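Local coordinates for protein CT263 (Chlamydia trachomatis, PDB 4QAS) that probably acts as a nucleosidase that hydrolyses the N-glycosidic bond of a futalosine-pathway nucleoside during menaquinone synthesis, at residues A[72-77]-A[145-150]; A[95-100]-A[104-109]. The protein carries 1 engineered substitution. One frame throughout, in Å; residues are numbered along the deposited sequence.

Interaction 1 (A[72-77]-A[145-150]); sequences WINAGF and FFIAKQ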
loop_
_atom_site.group_PDB
_atom_site.type_symbol
_atom_site.label_atom_id
_atom_site.label_comp_id
_atom_site.label_asym_id
_atom_site.label_seq_id
_atom_site.Cartn_x
_atom_site.Cartn_y
_atom_site.Cartn_z
ATOM N N TRP A 72 2.467 9.710 15.979
ATOM C CA TRP A 72 3.276 10.167 14.860
ATOM C C TRP A 72 4.151 9.012 14.375
ATOM O O TRP A 72 4.722 8.280 15.190
ATOM C CB TRP A 72 4.226 11.290 15.279
ATOM C CG TRP A 72 3.653 12.597 15.722
ATOM C CD1 TRP A 72 2.349 12.897 15.986
ATOM C CD2 TRP A 72 4.398 13.783 15.977
ATOM N NE1 TRP A 72 2.244 14.212 16.373
ATOM C CE2 TRP A 72 3.493 14.776 16.380
ATOM C CE3 TRP A 72 5.759 14.099 15.873
ATOM C CZ2 TRP A 72 3.898 16.068 16.704
ATOM C CZ3 TRP A 72 6.166 15.380 16.196
ATOM C CH2 TRP A 72 5.241 16.353 16.605
ATOM N N ILE A 73 4.308 8.875 13.062
ATOM C CA ILE A 73 5.292 7.985 12.462
ATOM C C ILE A 73 6.190 8.820 11.575
ATOM O O ILE A 73 5.714 9.442 10.608
ATOM C CB ILE A 73 4.632 6.858 11.659
ATOM C CG1 ILE A 73 3.735 6.012 12.564
ATOM C CG2 ILE A 73 5.714 5.998 11.011
ATOM C CD1 ILE A 73 3.001 4.908 11.841
ATOM N N ASN A 74 7.484 8.832 11.892
ATOM C CA ASN A 74 8.477 9.394 10.989
ATOM C C ASN A 74 9.002 8.259 10.141
ATOM O O ASN A 74 9.605 7.321 10.667
ATOM C CB ASN A 74 9.603 10.016 11.806
ATOM C CG ASN A 74 10.786 10.418 10.975
ATOM O OD1 ASN A 74 11.938 10.268 11.431
ATOM N ND2 ASN A 74 10.551 10.950 9.780
ATOM N N ALA A 75 8.767 8.322 8.854
ATOM C CA ALA A 75 9.289 7.337 7.931
ATOM C C ALA A 75 10.309 8.019 7.042
ATOM O O ALA A 75 10.085 9.133 6.572
ATOM C CB ALA A 75 8.168 6.764 7.083
ATOM N N GLY A 76 11.459 7.370 6.824
ATOM C CA GLY A 76 12.447 8.011 5.976
ATOM C C GLY A 76 13.595 7.095 5.609
ATOM O O GLY A 76 13.637 5.921 5.978
ATOM N N PHE A 77 14.481 7.659 4.806
ATOM C CA PHE A 77 15.721 7.007 4.402
ATOM C C PHE A 77 16.776 7.188 5.489
ATOM O O PHE A 77 16.826 8.202 6.171
ATOM C CB PHE A 77 16.273 7.647 3.123
ATOM C CG PHE A 77 15.305 7.711 1.951
ATOM C CD1 PHE A 77 14.203 6.879 1.852
ATOM C CD2 PHE A 77 15.545 8.600 0.927
ATOM C CE1 PHE A 77 13.338 6.966 0.758
ATOM C CE2 PHE A 77 14.681 8.673 -0.171
ATOM C CZ PHE A 77 13.605 7.866 -0.250
ATOM N N PHE A 145 15.850 12.656 15.311
ATOM C CA PHE A 145 15.848 13.123 16.689
ATOM C C PHE A 145 14.968 14.361 16.841
ATOM O O PHE A 145 14.179 14.465 17.779
ATOM C CB PHE A 145 17.240 13.426 17.227
ATOM C CG PHE A 145 17.193 13.809 18.671
ATOM C CD1 PHE A 145 16.965 15.116 19.039
ATOM C CD2 PHE A 145 17.294 12.854 19.672
ATOM C CE1 PHE A 145 16.854 15.463 20.342
ATOM C CE2 PHE A 145 17.215 13.189 20.986
ATOM C CZ PHE A 145 16.995 14.512 21.340
ATOM N N PHE A 146 15.111 15.325 15.917
ATOM C CA PHE A 146 14.281 16.518 15.936
ATOM C C PHE A 146 12.805 16.161 16.038
ATOM O O PHE A 146 12.078 16.738 16.847
ATOM C CB PHE A 146 14.561 17.332 14.669
ATOM C CG PHE A 146 13.600 18.464 14.449
ATOM C CD1 PHE A 146 13.566 19.509 15.340
ATOM C CD2 PHE A 146 12.727 18.478 13.364
ATOM C CE1 PHE A 146 12.699 20.572 15.183
ATOM C CE2 PHE A 146 11.844 19.547 13.195
ATOM C CZ PHE A 146 11.835 20.592 14.114
ATOM N N ILE A 147 12.361 15.181 15.248
ATOM C CA ILE A 147 10.946 14.834 15.234
ATOM C C ILE A 147 10.544 14.196 16.557
ATOM O O ILE A 147 9.498 14.519 17.117
ATOM C CB ILE A 147 10.644 13.913 14.040
ATOM C CG1 ILE A 147 10.892 14.666 12.729
ATOM C CG2 ILE A 147 9.201 13.411 14.112
ATOM C CD1 ILE A 147 10.969 13.777 11.501
ATOM N N ALA A 148 11.348 13.239 17.047
ATOM C CA ALA A 148 11.015 12.584 18.313
ATOM C C ALA A 148 10.949 13.590 19.448
ATOM O O ALA A 148 10.099 13.487 20.344
ATOM C CB ALA A 148 12.042 11.513 18.652
ATOM N N LYS A 149 11.874 14.554 19.469
ATOM C CA LYS A 149 11.859 15.551 20.533
ATOM C C LYS A 149 10.632 16.447 20.430
ATOM O O LYS A 149 10.001 16.762 21.445
ATOM C CB LYS A 149 13.144 16.369 20.496
ATOM C CG LYS A 149 13.230 17.446 21.563
ATOM C CD LYS A 149 13.244 16.836 22.965
ATOM C CE LYS A 149 13.491 17.882 24.046
ATOM N NZ LYS A 149 12.451 18.947 24.043
ATOM N N GLN A 150 10.252 16.840 19.210
ATOM C CA GLN A 150 9.030 17.628 19.053
ATOM C C GLN A 150 7.802 16.832 19.478
ATOM O O GLN A 150 6.885 17.386 20.088
ATOM C CB GLN A 150 8.890 18.151 17.620
ATOM C CG GLN A 150 9.973 19.147 17.200
ATOM C CD GLN A 150 10.095 20.293 18.170
ATOM O OE1 GLN A 150 10.955 20.286 19.049
ATOM N NE2 GLN A 150 9.226 21.284 18.029
#
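Ile147 meets both Asn74 and Trp72, and shows how one branched side chain can fill the gap between a helix and the strand beneath it. The packing is tightest at its CD1 methyl, which comes down over the flat of the Asn74 amide, 3.3 Å from ND2 and 3.4 Å from CG, with the two side chains crossing at about a right angle. Asn74 CG lies anti to its own backbone nitrogen (chi1 170°), which brings the amide under this methyl, and bonds made elsewhere hold the amide in place: ND2 donates to Ile12 O, and OD1 accepts from Lys162 NZ. The second branch of Ile147, CG2, rests 3.9 Å from Trp72 CE3, while Trp72 CZ3 approaches Ile147 O at an oblique slant.

Packing is looser at Gln150, whose CB is 4.1 Å from Trp72 CZ3. The rest of that side chain bends off and gives NE2 to Leu62 O; farther round the helix, Phe146 and Lys149 are partly exposed. Strand and helix run almost exactly antiparallel, 177° between their directions with axes 9.6 Å apart. A helix laid in this way on a central mixed sheet is characteristic of the alpha/beta fold of the MTAN-like nucleosidases.

Interaction 2 (A[95-100]-A[104-109]); sequences SVKELT and SVEEEL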
loop_
_atom_site.group_PDB
_atom_site.type_symbol
_atom_site.label_atom_id
_atom_site.label_comp_id
_atom_site.label_asym_id
_atom_site.label_seq_id
_atom_site.Cartn_x
_atom_site.Cartn_y
_atom_site.Cartn_z
ATOM N N SER A 95 15.849 3.647 19.703
ATOM C CA SER A 95 16.243 4.936 20.245
ATOM C C SER A 95 16.943 5.720 19.152
ATOM O O SER A 95 17.524 5.156 18.223
ATOM C CB SER A 95 17.119 4.803 21.493
ATOM O OG SER A 95 18.413 4.397 21.126
ATOM N N VAL A 96 16.848 7.036 19.270
ATOM C CA VAL A 96 17.474 7.955 18.346
ATOM C C VAL A 96 18.357 8.914 19.138
ATOM O O VAL A 96 17.939 9.443 20.185
ATOM C CB VAL A 96 16.425 8.689 17.494
ATOM C CG1 VAL A 96 15.413 9.438 18.358
ATOM C CG2 VAL A 96 17.101 9.584 16.487
ATOM N N LYS A 97 19.568 9.117 18.657
ATOM C CA LYS A 97 20.546 10.013 19.270
ATOM C C LYS A 97 20.796 11.155 18.305
ATOM O O LYS A 97 21.051 10.910 17.124
ATOM C CB LYS A 97 21.900 9.302 19.422
ATOM C CG LYS A 97 22.007 8.179 20.430
ATOM C CD LYS A 97 23.472 7.720 20.563
ATOM C CE LYS A 97 24.037 7.198 19.241
ATOM N NZ LYS A 97 25.439 6.703 19.341
ATOM N N GLU A 98 20.769 12.394 18.790
ATOM C CA GLU A 98 21.352 13.506 18.047
ATOM C C GLU A 98 22.812 13.586 18.449
ATOM O O GLU A 98 23.141 13.544 19.648
ATOM C CB GLU A 98 20.654 14.824 18.364
ATOM C CG GLU A 98 21.185 16.035 17.567
ATOM C CD GLU A 98 20.716 16.063 16.107
ATOM O OE1 GLU A 98 19.562 15.679 15.839
ATOM O OE2 GLU A 98 21.496 16.474 15.219
ATOM N N LEU A 99 23.682 13.737 17.475
ATOM C CA LEU A 99 25.098 13.865 17.742
ATOM C C LEU A 99 25.595 15.159 17.114
ATOM O O LEU A 99 25.321 15.434 15.936
ATOM C CB LEU A 99 25.850 12.676 17.153
ATOM C CG LEU A 99 27.360 12.711 17.221
ATOM C CD1 LEU A 99 27.865 12.693 18.641
ATOM C CD2 LEU A 99 27.939 11.517 16.456
ATOM N N THR A 100 26.363 15.936 17.900
ATOM C CA THR A 100 27.050 17.151 17.468
ATOM C C THR A 100 28.532 16.832 17.309
ATOM O O THR A 100 29.256 16.735 18.311
ATOM C CB THR A 100 26.850 18.278 18.492
ATOM O OG1 THR A 100 25.451 18.563 18.574
ATOM C CG2 THR A 100 27.610 19.534 18.079
ATOM N N SER A 104 31.113 16.401 20.357
ATOM C CA SER A 104 30.803 15.045 20.771
ATOM C C SER A 104 29.618 14.971 21.724
ATOM O O SER A 104 29.313 13.886 22.235
ATOM C CB SER A 104 32.030 14.319 21.346
ATOM O OG SER A 104 33.013 14.143 20.334
ATOM N N VAL A 105 28.911 16.082 21.961
ATOM C CA VAL A 105 27.764 16.041 22.859
ATOM C C VAL A 105 26.597 15.366 22.154
ATOM O O VAL A 105 26.355 15.553 20.953
ATOM C CB VAL A 105 27.418 17.454 23.358
ATOM C CG1 VAL A 105 26.168 17.425 24.239
ATOM C CG2 VAL A 105 28.567 18.025 24.110
ATOM N N GLU A 106 25.897 14.525 22.910
ATOM C CA GLU A 106 24.778 13.757 22.404
ATOM C C GLU A 106 23.563 13.957 23.288
ATOM O O GLU A 106 23.663 14.281 24.478
ATOM C CB GLU A 106 25.073 12.233 22.412
ATOM C CG GLU A 106 26.297 11.782 21.656
ATOM C CD GLU A 106 26.451 10.264 21.655
ATOM O OE1 GLU A 106 25.732 9.586 22.421
ATOM O OE2 GLU A 106 27.285 9.745 20.885
ATOM N N GLU A 107 22.404 13.777 22.687
ATOM C CA GLU A 107 21.167 13.575 23.405
ATOM C C GLU A 107 20.554 12.311 22.820
ATOM O O GLU A 107 20.933 11.873 21.724
ATOM C CB GLU A 107 20.238 14.793 23.271
ATOM C CG GLU A 107 20.112 15.358 21.868
ATOM C CD GLU A 107 19.331 16.668 21.836
ATOM O OE1 GLU A 107 18.683 17.004 22.850
ATOM O OE2 GLU A 107 19.361 17.358 20.793
ATOM N N GLU A 108 19.642 11.696 23.549
ATOM C CA GLU A 108 19.073 10.437 23.089
ATOM C C GLU A 108 17.679 10.276 23.646
ATOM O O GLU A 108 17.433 10.599 24.816
ATOM C CB GLU A 108 19.951 9.246 23.509
ATOM C CG GLU A 108 19.528 7.925 22.880
ATOM C CD GLU A 108 20.421 6.751 23.291
ATOM O OE1 GLU A 108 20.094 5.590 22.965
ATOM O OE2 GLU A 108 21.444 6.999 23.967
ATOM N N LEU A 109 16.764 9.786 22.814
ATOM C CA LEU A 109 15.403 9.499 23.212
ATOM C C LEU A 109 14.975 8.137 22.714
ATOM O O LEU A 109 15.259 7.758 21.572
ATOM C CB LEU A 109 14.436 10.526 22.661
ATOM C CG LEU A 109 14.462 11.905 23.310
ATOM C CD1 LEU A 109 13.566 12.821 22.472
ATOM C CD2 LEU A 109 14.032 11.872 24.755
#
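Ser95 OG donates to Glu108 OE1 over 2.8 Å, using the anti lone pair of the carboxylate, and this side-chain bond sits beside a backbone ladder that follows the textbook antiparallel pattern. Val96 and Leu109 form a hydrogen-bonded pair with two bonds of 2.9 Å (Val96 N to Leu109 O, Leu109 N to Val96 O). In the next such pair, the bond from Glu98 N to Glu107 O bends to 130° at the hydrogen, and its donor stands above the carbonyl plane.

Lys97 and Glu108, a non-hydrogen-bonded pair, touch through their aliphatic parts, CG to CG at 3.5 Å. A bend at chi3 (-61°) turns the end of the lysine toward Glu106, where NZ and OE2, 3.9 Å apart, make only a long salt bridge. Leu99 CD1 packs on Glu106 CG at 3.5 Å, on the same face.

The two strands make a beta hairpin, closed at its turn by Ser104 N bonding to Thr100 O at 2.8 Å; within the turn, Thr103 OG1 accepts from Val105 N. On the opposite face, Glu98 and Glu107 lie side by side with carboxylate planes 77° apart, though Glu107 is poorly ordered. Farther out, strand 119-124 bonds through Leu122 and Ser124 to the other edge of 95-99, while Phe145 of helix 144-153 covers the face carrying Val96, Glu98 and Leu109.

Helix 144-153 ties the two contacts together. Their centres are 14 Å apart, interaction 1 deep in the chain and interaction 2 at its surface, yet one side of the helix packs on strand 71-80 while Phe145 turns its ring to the hairpin and the backbone of Lys149 also touches it: Phe145 CD2 lies 3.5 Å from Val96 O, and Lys149 CA 3.8 Å from Leu109 CD1. Strands 71-80 and 90-99 are consecutive in the chain and belong to the same mixed sheet, and the whole hairpin is formed between the strand and helix segments of interaction 1. The helix thus joins the sheet's interior to its outlying hairpin.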